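Local coordinates for type II restriction enzyme NgoMIV (Neisseria gonorrhoeae, PDB 1FIU), which recognises the double-stranded DNA sequence 5'-GCCGGC-3' as a homotetramer and cleaves it after the first G with the help of magnesium ions, at residues 152-156 against 157-161; 187-191 against 192-196; 202-205 against 206-210; 222-225 against 226-229; 241-244 against 245-248. One frame throughout, in Å; residues are numbered along the deposited sequence.

Interaction 1 of 5, residues 152-156 against 157-161; sequences EINRN and EFLVD
The turn that reverses the chain just after helix 150-153 is closed by N154, whose side-chain amide docks on the backbone of L159 and V160. OD1 accepts two hydrogen bonds. V160 N lies 2.9 Å from N154 OD1, in the carbonyl plane and on a lone pair, in a nearly straight bond. L159 N comes to 2.8 Å from the same N154 OD1 but from above that plane, by 54°, and the hydrogen bond is more bent (136°). On the other branch N154 ND2 donates to V160 O at 3.0 Å, almost within the plane of its own amide, so contacts at both OD1 and ND2 fix the rotation of the group. N154 is the first residue to leave the helix, and F158, across from it, centres an inverse gamma turn; the F158 ring meets N154 ND2 with its edge. Inside the bend a water accepts from E157 N at 2.9 Å and lies 3.0 Å from I153 O. Apolar contact is slight: the methyl I153 CG2, anti to the backbone N, is 4.0 Å from V160 CG2, the two side chains crossing at about a right angle, and L159 CD1 packs near I153 O. A second subunit packs against the turn: its K83 forms a salt bridge with E157 OE1 and its H86 NE2 a hydrogen bond to I153 O.

Interaction 2 of 5, residues 187-191 against 192-196; sequences KWTIR and SDRAQ. With ACY (acetic acid), chain R; nucleotides of chain D; nucleotides of chain B.
R194 reaches back to T189 within the DNA-reading loop that follows strand 179-187 of this PDDEXK-clan nuclease. Among the hydrogen bonds within the protein, the guanidinium grips T189 end-on: R194 NH1 donates to T189 O at 3.0 Å, and R194 NH2 to T189 OG1 at 3.1 Å. A backbone bond from A195 N to R191 O closes the turn from R191 to A195. Bonds to DNA use the remaining edge of the same group, with R194 NE 3.1 Å from O6 of DG3 of chain D and R194 NH2 3.0 Å from its N7. The two bonds to T189 probably hold the guanidinium in place for this guanine. T189 OG1 also donates to OP2 of DG3 of chain D, while D193 OD2 accepts from N4 of DC1 of chain B and D193 OD1 from N4 of another cytosine base. Both faces of the R194 guanidinium are covered: R191 N lies over one, C2' of DC2 of chain D over the opposite one, toward its rim. The R191 and R194 side chains run side by side, their planes 38° apart; a bend at chi2 (-59°) carries the R191 guanidinium over DG3 of chain D, while its NE bonds to O6 of another guanine base. At the magnesium-site end, K187 NZ has N197 OD1 and an acetate as partners. Among apolar contacts, I190 CG2 rests 3.8 Å from A195 CB.

Interaction 3 of 5, residues 202-205 against 206-210; sequences GLNL and VRNRK
R207 and N208 lie one turn on from L203 and N204 in the C-terminal part of helix 197-208, the helix of the beta-alpha-beta unit that joins strands 179-187 and 215-220. The tight part of the contact is main-chain carbonyls against the next turn, while the side-chain ends stay apart. R207 N donates to L203 O at 2.8 Å in a nearly straight bond, and V206 N to G202 O at 3.0 Å, while V206 CG2 sits 3.3 Å from G202 O. R207 also lays its CB and CG against L203 O, with CG 3.2 Å from that oxygen, before running on fully extended. On the loose side 4.4 Å separates L203 CD2 from R207 NE; L203 of the third subunit packs on both residues, and R207 NH1 forms a salt bridge with E237 of that subunit. R209 NH1 turns back to V206 O, and its NH2 forms a salt bridge with D239 of the second subunit. The partly exposed N204 and N208 likewise keep their amides apart and meet through the main chain. N204 O accepts twice, from N208 N at 3.1 Å and from N208 ND2 at 3.0 Å, the side-chain nitrogen approaching 16° from the carbonyl plane.

Interaction 4 of 5, residues 222-225 against 226-229; sequences EPTP and SRIS
Three donors converge on E222 OE1, the carboxylate oxygen nearer to R227 CD. T224 OG1 donates to E222 OE1 at 2.8 Å and T224 N to the same atom at 3.0 Å, both on its anti side but from opposite faces of the carboxylate plane. A water is the third donor, at 2.6 Å from E222 OE1; the same water accepts from R227 NH1 and so bridges acid and arginine, whose charged atoms are not in contact. Having donated to E222, T224 OG1 can still accept: R227 N points at it over 3.4 Å, a weak capping bond. T224 occupies the N-cap position of helix 225-232, and its OG1, set between the backbone N and the carbonyl carbon (chi1 67°), faces the first turn. That turn is closed by I228 N donating to T224 O at 3.0 Å and S229 N to P225 O at 2.8 Å. The E222 and R227 side chains cross at an oblique angle, with R227 CB 3.6 Å from E222 CG and the carboxylate and guanidinium planes 75° apart. Beyond the crossing R227 NH1 forms a salt bridge with D34, and NH2 makes a weak hydrogen bond to a guanine base. I228 CG1 packs against E222 CG at 4.0 Å.

Interaction 5 of 5, residues 241-244 against 245-248; sequences VYHF and ALYE
One face of the F244 ring carries the methyl of A245, a CH-pi contact in which A245 CB stands 3.8 Å from the ring centroid and only 12° off its normal. A245 N also lies close to this ring, 3.3 Å from F244 CD2. The other flat group, the imidazole of H243, presents its edge to the following backbone: A245 C and L246 N lie in its plane, and H243 ND1 is 3.2 Å from A245 C. A245 N stands obliquely to this ring, 3.0 Å from H243 ND1. At the far end of the imidazole, H243 NE2 is hydrogen-bonded to E222 O, which probably helps to fix the ring's rotation. Having CG anti to the backbone N (chi1 -166°) turns the H243 ring toward A245 and L246 N. Its CB meets the L246 branch, 3.7 Å from L246 CD1. F244 takes an unusual first torsion of 94° that brings its ring over the methyl of the next residue. Residues of helices 4-18 and 38-50, among them F12, L16 and I47, pack on F244, so the turn is buried. L246 N, near the helix start, is hydrogen-bonded to D276 OD1. Together these contacts form the tight connection from strand 240-243 of the central mixed sheet into helix 246-256, where A245 is the N-cap residue.

Interactions 2, 4 and 5 form a chain of contacts that leads away from the DNA, interaction 5 lying about 11 Å from it at nearest atoms. Interaction 2 touches interaction 4, their centres about 9 Å apart: I190 N lies 3.1 Å from E222 OE2, probably hydrogen-bonded, and R191 NE is 3.6 Å from R227 NH2; R191 bonds a guanine base, R227 only weakly. Interaction 4 in turn meets interaction 5, with I228 CD1 3.7 Å from H243 CD2. The magnesium site lies nearest interaction 2, whose K187 side chain is about 4 Å from a magnesium ion; the L205 side chain of interaction 3 is about 11 Å from one. Interaction 1 is about 34 Å from the DNA at nearest atoms. Interactions 1, 3 and 5 all touch the second subunit.

Interaction 1 of 5, residues 152-156 against 157-161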
# COMPACT_ATOMS: atom_id res chain seq x y z
N GLU I 152 -9.89 -37.47 2.48
CA GLU I 152 -8.46 -37.19 2.37
C GLU I 152 -8.03 -36.49 3.67
O GLU I 152 -7.00 -36.82 4.28
CB GLU I 152 -8.17 -36.29 1.16
CG GLU I 152 -6.73 -35.77 1.05
CD GLU I 152 -5.70 -36.88 1.08
OE1 GLU I 152 -6.05 -38.04 0.74
OE2 GLU I 152 -4.53 -36.58 1.43
N ILE I 153 -8.83 -35.52 4.10
CA ILE I 153 -8.54 -34.83 5.35
C ILE I 153 -8.52 -35.86 6.47
O ILE I 153 -7.65 -35.85 7.34
CB ILE I 153 -9.61 -33.73 5.65
CG1 ILE I 153 -9.43 -32.58 4.65
CG2 ILE I 153 -9.45 -33.17 7.11
CD1 ILE I 153 -10.58 -31.58 4.61
N ASN I 154 -9.47 -36.80 6.41
CA ASN I 154 -9.59 -37.83 7.43
C ASN I 154 -8.81 -39.10 7.14
O ASN I 154 -9.03 -40.14 7.77
CB ASN I 154 -11.08 -38.22 7.59
CG ASN I 154 -11.94 -37.10 8.16
OD1 ASN I 154 -11.46 -36.23 8.90
ND2 ASN I 154 -13.24 -37.14 7.84
N ARG I 155 -7.86 -39.04 6.20
CA ARG I 155 -7.16 -40.25 5.81
C ARG I 155 -6.62 -41.10 6.95
O ARG I 155 -6.75 -42.34 6.94
CB ARG I 155 -6.04 -39.90 4.82
CG ARG I 155 -5.28 -41.11 4.31
CD ARG I 155 -5.10 -41.01 2.81
NE ARG I 155 -4.37 -39.82 2.39
CZ ARG I 155 -3.07 -39.62 2.57
NH1 ARG I 155 -2.32 -40.52 3.18
NH2 ARG I 155 -2.52 -38.49 2.12
N ASN I 156 -6.03 -40.47 7.96
CA ASN I 156 -5.47 -41.22 9.07
C ASN I 156 -6.30 -41.24 10.36
O ASN I 156 -6.22 -42.18 11.15
CB ASN I 156 -4.04 -40.71 9.38
CG ASN I 156 -3.10 -40.81 8.17
OD1 ASN I 156 -3.11 -41.81 7.44
ND2 ASN I 156 -2.28 -39.78 7.96
N GLU I 157 -7.11 -40.20 10.56
CA GLU I 157 -7.90 -40.05 11.77
C GLU I 157 -9.19 -39.33 11.41
O GLU I 157 -9.23 -38.57 10.44
CB GLU I 157 -7.15 -39.18 12.79
CG GLU I 157 -5.74 -39.58 13.13
CD GLU I 157 -5.07 -38.58 14.05
OE1 GLU I 157 -5.21 -38.71 15.29
OE2 GLU I 157 -4.43 -37.63 13.54
N PHE I 158 -10.23 -39.54 12.21
CA PHE I 158 -11.52 -38.89 12.00
C PHE I 158 -11.42 -37.45 12.53
O PHE I 158 -11.70 -37.19 13.69
CB PHE I 158 -12.61 -39.65 12.77
CG PHE I 158 -13.99 -39.06 12.64
CD1 PHE I 158 -14.42 -38.49 11.44
CD2 PHE I 158 -14.88 -39.10 13.72
CE1 PHE I 158 -15.72 -37.97 11.31
CE2 PHE I 158 -16.19 -38.58 13.59
CZ PHE I 158 -16.60 -38.01 12.39
N LEU I 159 -11.03 -36.53 11.65
CA LEU I 159 -10.84 -35.11 12.00
C LEU I 159 -12.05 -34.21 11.81
O LEU I 159 -12.31 -33.34 12.64
CB LEU I 159 -9.66 -34.52 11.21
CG LEU I 159 -8.30 -35.22 11.28
CD1 LEU I 159 -7.26 -34.39 10.50
CD2 LEU I 159 -7.87 -35.39 12.74
N VAL I 160 -12.78 -34.40 10.72
CA VAL I 160 -13.94 -33.56 10.45
C VAL I 160 -15.18 -34.30 9.91
O VAL I 160 -15.08 -35.39 9.35
CB VAL I 160 -13.61 -32.45 9.38
CG1 VAL I 160 -12.41 -31.59 9.84
CG2 VAL I 160 -13.32 -33.11 7.99
N ASP I 161 -16.34 -33.69 10.15
CA ASP I 161 -17.60 -34.16 9.57
C ASP I 161 -18.27 -32.90 9.01
O ASP I 161 -17.61 -31.87 8.90
CB ASP I 161 -18.48 -34.93 10.59
CG ASP I 161 -19.05 -34.07 11.69
OD1 ASP I 161 -18.84 -32.83 11.76
OD2 ASP I 161 -19.75 -34.68 12.53
O HOH W 1 -6.29 -37.86 9.03

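Interaction 2 of 5, residues 187-191 against 192-196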
# COMPACT_ATOMS: atom_id res chain seq x y z
N LYS I 187 9.23 -12.59 -18.33
CA LYS I 187 9.71 -11.49 -19.16
C LYS I 187 10.95 -12.00 -19.90
O LYS I 187 11.97 -12.26 -19.27
CB LYS I 187 10.05 -10.28 -18.30
CG LYS I 187 8.81 -9.73 -17.59
CD LYS I 187 9.07 -8.41 -16.87
CE LYS I 187 7.75 -7.81 -16.32
NZ LYS I 187 6.77 -7.60 -17.43
N TRP I 188 10.84 -12.19 -21.22
CA TRP I 188 11.96 -12.72 -22.01
C TRP I 188 13.14 -11.75 -21.87
O TRP I 188 14.29 -12.16 -21.63
CB TRP I 188 11.52 -12.88 -23.47
CG TRP I 188 12.63 -13.25 -24.42
CD1 TRP I 188 13.03 -12.53 -25.51
CD2 TRP I 188 13.48 -14.40 -24.36
NE1 TRP I 188 14.09 -13.16 -26.13
CE2 TRP I 188 14.39 -14.31 -25.45
CE3 TRP I 188 13.56 -15.50 -23.50
CZ2 TRP I 188 15.37 -15.28 -25.69
CZ3 TRP I 188 14.54 -16.46 -23.73
CH2 TRP I 188 15.44 -16.34 -24.82
N THR I 189 12.84 -10.46 -22.03
CA THR I 189 13.83 -9.40 -21.82
C THR I 189 13.13 -8.31 -21.02
O THR I 189 11.90 -8.31 -20.89
CB THR I 189 14.33 -8.76 -23.13
OG1 THR I 189 13.24 -8.13 -23.80
CG2 THR I 189 14.98 -9.82 -24.03
N ILE I 190 13.90 -7.34 -20.53
CA ILE I 190 13.35 -6.26 -19.73
C ILE I 190 13.77 -4.86 -20.22
O ILE I 190 14.86 -4.70 -20.76
CB ILE I 190 13.88 -6.39 -18.25
CG1 ILE I 190 13.22 -7.59 -17.56
CG2 ILE I 190 13.68 -5.05 -17.49
CD1 ILE I 190 13.85 -7.90 -16.18
N ARG I 191 12.86 -3.90 -20.09
CA ARG I 191 13.18 -2.48 -20.25
C ARG I 191 12.59 -2.01 -18.90
O ARG I 191 11.50 -2.48 -18.49
CB ARG I 191 12.48 -1.78 -21.41
CG ARG I 191 13.08 -2.16 -22.78
CD ARG I 191 14.55 -1.83 -22.88
NE ARG I 191 15.05 -2.14 -24.22
CZ ARG I 191 15.57 -3.31 -24.60
NH1 ARG I 191 15.69 -4.34 -23.75
NH2 ARG I 191 15.97 -3.45 -25.86
N SER I 192 13.29 -1.11 -18.21
CA SER I 192 12.84 -0.70 -16.88
C SER I 192 11.45 -0.08 -16.79
O SER I 192 10.84 -0.11 -15.72
CB SER I 192 13.88 0.23 -16.24
OG SER I 192 14.06 1.37 -17.04
N ASP I 193 10.93 0.47 -17.88
CA ASP I 193 9.60 1.06 -17.83
C ASP I 193 8.51 -0.01 -17.87
O ASP I 193 7.63 -0.08 -16.98
CB ASP I 193 9.38 2.07 -18.98
CG ASP I 193 9.57 1.45 -20.38
OD1 ASP I 193 8.74 1.74 -21.27
OD2 ASP I 193 10.53 0.69 -20.57
N ARG I 194 8.56 -0.85 -18.90
CA ARG I 194 7.55 -1.89 -19.05
C ARG I 194 7.63 -3.01 -18.00
O ARG I 194 6.67 -3.75 -17.83
CB ARG I 194 7.61 -2.49 -20.48
CG ARG I 194 8.97 -3.07 -20.93
CD ARG I 194 8.81 -3.63 -22.40
NE ARG I 194 10.07 -4.02 -23.05
CZ ARG I 194 10.75 -5.14 -22.81
NH1 ARG I 194 10.29 -6.03 -21.92
NH2 ARG I 194 11.91 -5.36 -23.44
N ALA I 195 8.74 -3.12 -17.29
CA ALA I 195 8.84 -4.18 -16.29
C ALA I 195 8.00 -3.91 -15.05
O ALA I 195 7.73 -4.81 -14.26
CB ALA I 195 10.32 -4.39 -15.89
N GLN I 196 7.59 -2.66 -14.88
CA GLN I 196 6.84 -2.28 -13.68
C GLN I 196 5.43 -2.84 -13.62
O GLN I 196 4.78 -2.78 -12.56
CB GLN I 196 6.80 -0.75 -13.53
CG GLN I 196 8.20 -0.11 -13.50
CD GLN I 196 9.18 -0.80 -12.55
OE1 GLN I 196 8.86 -1.10 -11.40
NE2 GLN I 196 10.39 -1.06 -13.03
C ACY R . 3.93 -9.74 -16.47
O ACY R . 5.10 -10.03 -17.02
OXT ACY R . 2.82 -10.11 -16.87
CH3 ACY R . 3.99 -8.88 -15.22
P DC D 2 7.83 -10.40 -22.90
OP1 DC D 2 8.52 -11.65 -22.56
OP2 DC D 2 7.64 -9.34 -21.87
O5' DC D 2 8.60 -9.69 -24.10
C5' DC D 2 8.87 -10.43 -25.28
C4' DC D 2 9.58 -9.57 -26.30
O4' DC D 2 8.72 -8.49 -26.73
C3' DC D 2 10.91 -8.95 -25.87
O3' DC D 2 11.87 -9.35 -26.87
C2' DC D 2 10.58 -7.46 -25.72
C1' DC D 2 9.40 -7.24 -26.65
N1 DC D 2 8.43 -6.24 -26.18
C2 DC D 2 8.24 -5.06 -26.92
O2 DC D 2 8.84 -4.93 -28.03
N3 DC D 2 7.39 -4.10 -26.44
C4 DC D 2 6.74 -4.30 -25.27
N4 DC D 2 5.92 -3.31 -24.82
C5 DC D 2 6.88 -5.50 -24.53
C6 DC D 2 7.74 -6.44 -25.01
P DG D 3 13.08 -8.39 -27.36
OP1 DG D 3 13.83 -9.29 -28.27
OP2 DG D 3 13.81 -7.71 -26.25
O5' DG D 3 12.38 -7.25 -28.20
C5' DG D 3 11.94 -7.45 -29.54
C4' DG D 3 12.49 -6.36 -30.43
O4' DG D 3 11.90 -5.09 -30.08
C3' DG D 3 13.99 -6.17 -30.33
O3' DG D 3 14.49 -5.88 -31.64
C2' DG D 3 14.15 -5.03 -29.33
C1' DG D 3 12.86 -4.23 -29.47
N9 DG D 3 12.32 -3.80 -28.18
C8 DG D 3 12.46 -4.43 -26.97
N7 DG D 3 11.87 -3.80 -25.99
C5 DG D 3 11.30 -2.69 -26.59
C6 DG D 3 10.52 -1.63 -26.04
O6 DG D 3 10.14 -1.49 -24.87
N1 DG D 3 10.17 -0.69 -27.00
C2 DG D 3 10.50 -0.78 -28.35
N2 DG D 3 10.07 0.22 -29.14
N3 DG D 3 11.20 -1.76 -28.87
C4 DG D 3 11.57 -2.67 -27.95
OP3 DC B 1 10.32 6.69 -18.32
P DC B 1 9.11 7.11 -19.12
OP1 DC B 1 8.00 6.07 -19.18
OP2 DC B 1 8.62 8.48 -18.77
O5' DC B 1 9.66 7.22 -20.65
C5' DC B 1 10.17 8.46 -21.14
C4' DC B 1 10.25 8.42 -22.64
O4' DC B 1 11.39 7.57 -22.96
C3' DC B 1 9.05 7.75 -23.31
O3' DC B 1 8.11 8.70 -23.78
C2' DC B 1 9.66 7.00 -24.50
C1' DC B 1 11.12 6.82 -24.14
N1 DC B 1 11.34 5.40 -23.83
C2 DC B 1 11.73 4.52 -24.86
O2 DC B 1 11.85 4.97 -26.00
N3 DC B 1 11.95 3.22 -24.58
C4 DC B 1 11.80 2.77 -23.33
N4 DC B 1 12.08 1.47 -23.09
C5 DC B 1 11.36 3.62 -22.26
C6 DC B 1 11.15 4.92 -22.55

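Interaction 3 of 5, residues 202-205 against 206-210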
# COMPACT_ATOMS: atom_id res chain seq x y z
N GLY I 202 1.28 -7.43 -8.96
CA GLY I 202 1.50 -7.97 -7.62
C GLY I 202 0.70 -7.21 -6.58
O GLY I 202 0.12 -7.83 -5.68
N LEU I 203 0.63 -5.88 -6.68
CA LEU I 203 -0.13 -5.11 -5.70
C LEU I 203 -1.61 -5.39 -5.78
O LEU I 203 -2.30 -5.37 -4.75
CB LEU I 203 0.13 -3.61 -5.84
CG LEU I 203 1.48 -3.27 -5.18
CD1 LEU I 203 1.95 -1.90 -5.64
CD2 LEU I 203 1.33 -3.31 -3.65
N ASN I 204 -2.12 -5.65 -6.99
CA ASN I 204 -3.53 -5.98 -7.11
C ASN I 204 -3.83 -7.32 -6.43
O ASN I 204 -4.87 -7.50 -5.78
CB ASN I 204 -3.94 -6.05 -8.58
CG ASN I 204 -4.20 -4.65 -9.16
OD1 ASN I 204 -4.64 -3.75 -8.45
ND2 ASN I 204 -3.94 -4.48 -10.46
N LEU I 205 -2.91 -8.28 -6.55
CA LEU I 205 -3.11 -9.58 -5.91
C LEU I 205 -3.07 -9.40 -4.38
O LEU I 205 -3.81 -10.05 -3.63
CB LEU I 205 -2.00 -10.55 -6.35
CG LEU I 205 -2.11 -11.03 -7.80
CD1 LEU I 205 -0.89 -11.90 -8.12
CD2 LEU I 205 -3.42 -11.80 -7.97
N VAL I 206 -2.19 -8.51 -3.92
CA VAL I 206 -2.11 -8.25 -2.48
C VAL I 206 -3.37 -7.58 -1.94
O VAL I 206 -3.99 -8.05 -0.96
CB VAL I 206 -0.92 -7.29 -2.14
CG1 VAL I 206 -1.02 -6.81 -0.69
CG2 VAL I 206 0.40 -8.00 -2.38
N ARG I 207 -3.75 -6.48 -2.59
CA ARG I 207 -4.88 -5.67 -2.15
C ARG I 207 -6.25 -6.29 -2.19
O ARG I 207 -7.12 -5.93 -1.38
CB ARG I 207 -4.92 -4.37 -2.95
CG ARG I 207 -3.75 -3.45 -2.64
CD ARG I 207 -3.71 -2.22 -3.52
NE ARG I 207 -2.62 -1.34 -3.10
CZ ARG I 207 -2.19 -0.28 -3.78
NH1 ARG I 207 -2.75 0.04 -4.93
NH2 ARG I 207 -1.18 0.44 -3.30
N ASN I 208 -6.46 -7.24 -3.09
CA ASN I 208 -7.80 -7.81 -3.27
C ASN I 208 -8.03 -9.23 -2.76
O ASN I 208 -9.11 -9.79 -2.95
CB ASN I 208 -8.16 -7.75 -4.77
CG ASN I 208 -8.33 -6.33 -5.24
OD1 ASN I 208 -9.30 -5.67 -4.87
ND2 ASN I 208 -7.37 -5.82 -6.01
N ARG I 209 -7.04 -9.81 -2.10
CA ARG I 209 -7.18 -11.19 -1.66
C ARG I 209 -8.08 -11.46 -0.47
O ARG I 209 -8.22 -10.62 0.43
CB ARG I 209 -5.81 -11.77 -1.28
CG ARG I 209 -5.32 -11.27 0.09
CD ARG I 209 -3.89 -11.74 0.41
NE ARG I 209 -3.53 -11.49 1.81
CZ ARG I 209 -3.13 -10.32 2.31
NH1 ARG I 209 -3.00 -9.24 1.54
NH2 ARG I 209 -2.87 -10.22 3.62
N LYS I 210 -8.67 -12.65 -0.48
CA LYS I 210 -9.43 -13.15 0.66
C LYS I 210 -8.76 -14.50 0.86
O LYS I 210 -8.99 -15.44 0.09
CB LYS I 210 -10.92 -13.29 0.32
CG LYS I 210 -11.57 -11.94 0.11
CD LYS I 210 -13.08 -12.11 -0.03
CE LYS I 210 -13.74 -10.78 -0.24
NZ LYS I 210 -15.25 -10.95 -0.34

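Interaction 4 of 5, residues 222-225 against 226-229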
# COMPACT_ATOMS: atom_id res chain seq x y z
N GLU I 222 16.42 -11.84 -19.12
CA GLU I 222 17.18 -10.59 -19.33
C GLU I 222 18.65 -10.82 -18.93
O GLU I 222 18.94 -11.27 -17.82
CB GLU I 222 16.56 -9.45 -18.49
CG GLU I 222 17.45 -8.19 -18.40
CD GLU I 222 17.79 -7.62 -19.77
OE1 GLU I 222 18.93 -7.12 -19.92
OE2 GLU I 222 16.94 -7.67 -20.69
N PRO I 223 19.60 -10.47 -19.82
CA PRO I 223 21.00 -10.71 -19.44
C PRO I 223 21.68 -9.73 -18.49
O PRO I 223 22.62 -10.10 -17.78
CB PRO I 223 21.72 -10.77 -20.80
CG PRO I 223 20.94 -9.79 -21.62
CD PRO I 223 19.48 -10.12 -21.24
N THR I 224 21.21 -8.49 -18.45
CA THR I 224 21.90 -7.51 -17.61
C THR I 224 21.40 -7.31 -16.19
O THR I 224 20.21 -7.15 -15.95
CB THR I 224 21.94 -6.11 -18.29
OG1 THR I 224 20.62 -5.56 -18.41
CG2 THR I 224 22.56 -6.22 -19.68
N PRO I 225 22.33 -7.31 -15.21
CA PRO I 225 21.93 -7.10 -13.82
C PRO I 225 21.18 -5.79 -13.63
O PRO I 225 20.25 -5.71 -12.82
CB PRO I 225 23.28 -7.10 -13.07
CG PRO I 225 24.07 -8.14 -13.85
CD PRO I 225 23.73 -7.78 -15.30
N SER I 226 21.58 -4.74 -14.37
CA SER I 226 20.91 -3.45 -14.22
C SER I 226 19.44 -3.54 -14.57
O SER I 226 18.59 -3.04 -13.82
CB SER I 226 21.60 -2.36 -15.07
OG SER I 226 21.53 -2.66 -16.44
N ARG I 227 19.11 -4.17 -15.69
CA ARG I 227 17.70 -4.28 -16.08
C ARG I 227 16.95 -5.24 -15.16
O ARG I 227 15.79 -5.00 -14.81
CB ARG I 227 17.60 -4.68 -17.55
CG ARG I 227 17.64 -3.45 -18.47
CD ARG I 227 17.94 -3.78 -19.92
NE ARG I 227 17.75 -2.58 -20.73
CZ ARG I 227 18.34 -2.35 -21.90
NH1 ARG I 227 19.18 -3.23 -22.42
NH2 ARG I 227 18.07 -1.23 -22.55
N ILE I 228 17.60 -6.32 -14.75
CA ILE I 228 16.96 -7.25 -13.82
C ILE I 228 16.62 -6.48 -12.52
O ILE I 228 15.52 -6.66 -11.94
CB ILE I 228 17.92 -8.41 -13.44
CG1 ILE I 228 18.19 -9.28 -14.67
CG2 ILE I 228 17.35 -9.22 -12.26
CD1 ILE I 228 19.39 -10.17 -14.49
N SER I 229 17.53 -5.62 -12.08
CA SER I 229 17.34 -4.88 -10.83
C SER I 229 16.11 -3.97 -10.81
O SER I 229 15.59 -3.67 -9.73
CB SER I 229 18.61 -4.06 -10.47
OG SER I 229 18.67 -2.85 -11.23
O HOH W 2 19.75 -6.14 -22.19

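Interaction 5 of 5, residues 241-244 against 245-248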
# COMPACT_ATOMS: atom_id res chain seq x y z
N VAL I 241 12.73 -12.89 -7.81
CA VAL I 241 12.89 -12.99 -9.26
C VAL I 241 13.79 -14.19 -9.54
O VAL I 241 14.71 -14.48 -8.78
CB VAL I 241 13.51 -11.68 -9.83
CG1 VAL I 241 13.84 -11.83 -11.32
CG2 VAL I 241 12.52 -10.55 -9.66
N TYR I 242 13.52 -14.89 -10.63
CA TYR I 242 14.29 -16.07 -10.99
C TYR I 242 14.86 -15.91 -12.39
O TYR I 242 14.12 -15.58 -13.31
CB TYR I 242 13.39 -17.31 -10.93
CG TYR I 242 12.87 -17.56 -9.53
CD1 TYR I 242 11.83 -16.78 -9.01
CD2 TYR I 242 13.46 -18.53 -8.71
CE1 TYR I 242 11.38 -16.97 -7.68
CE2 TYR I 242 13.02 -18.72 -7.39
CZ TYR I 242 11.98 -17.94 -6.88
OH TYR I 242 11.57 -18.12 -5.58
N HIS I 243 16.17 -16.11 -12.54
CA HIS I 243 16.85 -15.95 -13.82
C HIS I 243 16.93 -17.28 -14.56
O HIS I 243 17.21 -18.32 -13.95
CB HIS I 243 18.28 -15.39 -13.59
CG HIS I 243 18.92 -14.87 -14.84
ND1 HIS I 243 19.77 -15.62 -15.63
CD2 HIS I 243 18.77 -13.68 -15.49
CE1 HIS I 243 20.10 -14.93 -16.71
NE2 HIS I 243 19.51 -13.75 -16.65
N PHE I 244 16.70 -17.23 -15.87
CA PHE I 244 16.71 -18.44 -16.68
C PHE I 244 18.05 -19.16 -16.76
O PHE I 244 18.10 -20.35 -17.10
CB PHE I 244 16.18 -18.15 -18.10
CG PHE I 244 17.26 -17.83 -19.12
CD1 PHE I 244 17.40 -18.62 -20.26
CD2 PHE I 244 18.10 -16.72 -18.96
CE1 PHE I 244 18.35 -18.30 -21.23
CE2 PHE I 244 19.06 -16.40 -19.94
CZ PHE I 244 19.18 -17.19 -21.07
N ALA I 245 19.13 -18.47 -16.42
CA ALA I 245 20.47 -19.08 -16.49
C ALA I 245 21.39 -18.35 -15.53
O ALA I 245 22.40 -17.76 -15.92
CB ALA I 245 20.99 -18.98 -17.93
N LEU I 246 21.07 -18.44 -14.25
CA LEU I 246 21.84 -17.71 -13.27
C LEU I 246 23.31 -18.07 -13.15
O LEU I 246 24.15 -17.17 -13.04
CB LEU I 246 21.18 -17.85 -11.89
CG LEU I 246 21.71 -16.81 -10.88
CD1 LEU I 246 20.99 -15.47 -11.06
CD2 LEU I 246 21.50 -17.32 -9.48
N TYR I 247 23.61 -19.37 -13.16
CA TYR I 247 24.99 -19.85 -13.03
C TYR I 247 25.85 -19.33 -14.17
O TYR I 247 26.99 -18.91 -13.95
CB TYR I 247 25.01 -21.37 -13.02
CG TYR I 247 24.06 -22.00 -12.00
CD1 TYR I 247 23.46 -23.23 -12.26
CD2 TYR I 247 23.73 -21.33 -10.82
CE1 TYR I 247 22.55 -23.79 -11.37
CE2 TYR I 247 22.81 -21.87 -9.91
CZ TYR I 247 22.22 -23.10 -10.20
OH TYR I 247 21.28 -23.64 -9.35
N GLU I 248 25.30 -19.36 -15.37
CA GLU I 248 26.01 -18.91 -16.56
C GLU I 248 26.21 -17.39 -16.53
O GLU I 248 27.28 -16.89 -16.91
CB GLU I 248 25.27 -19.34 -17.81
CG GLU I 248 25.16 -20.86 -17.97
CD GLU I 248 24.11 -21.53 -17.08
OE1 GLU I 248 23.38 -20.83 -16.34
OE2 GLU I 248 24.01 -22.78 -17.13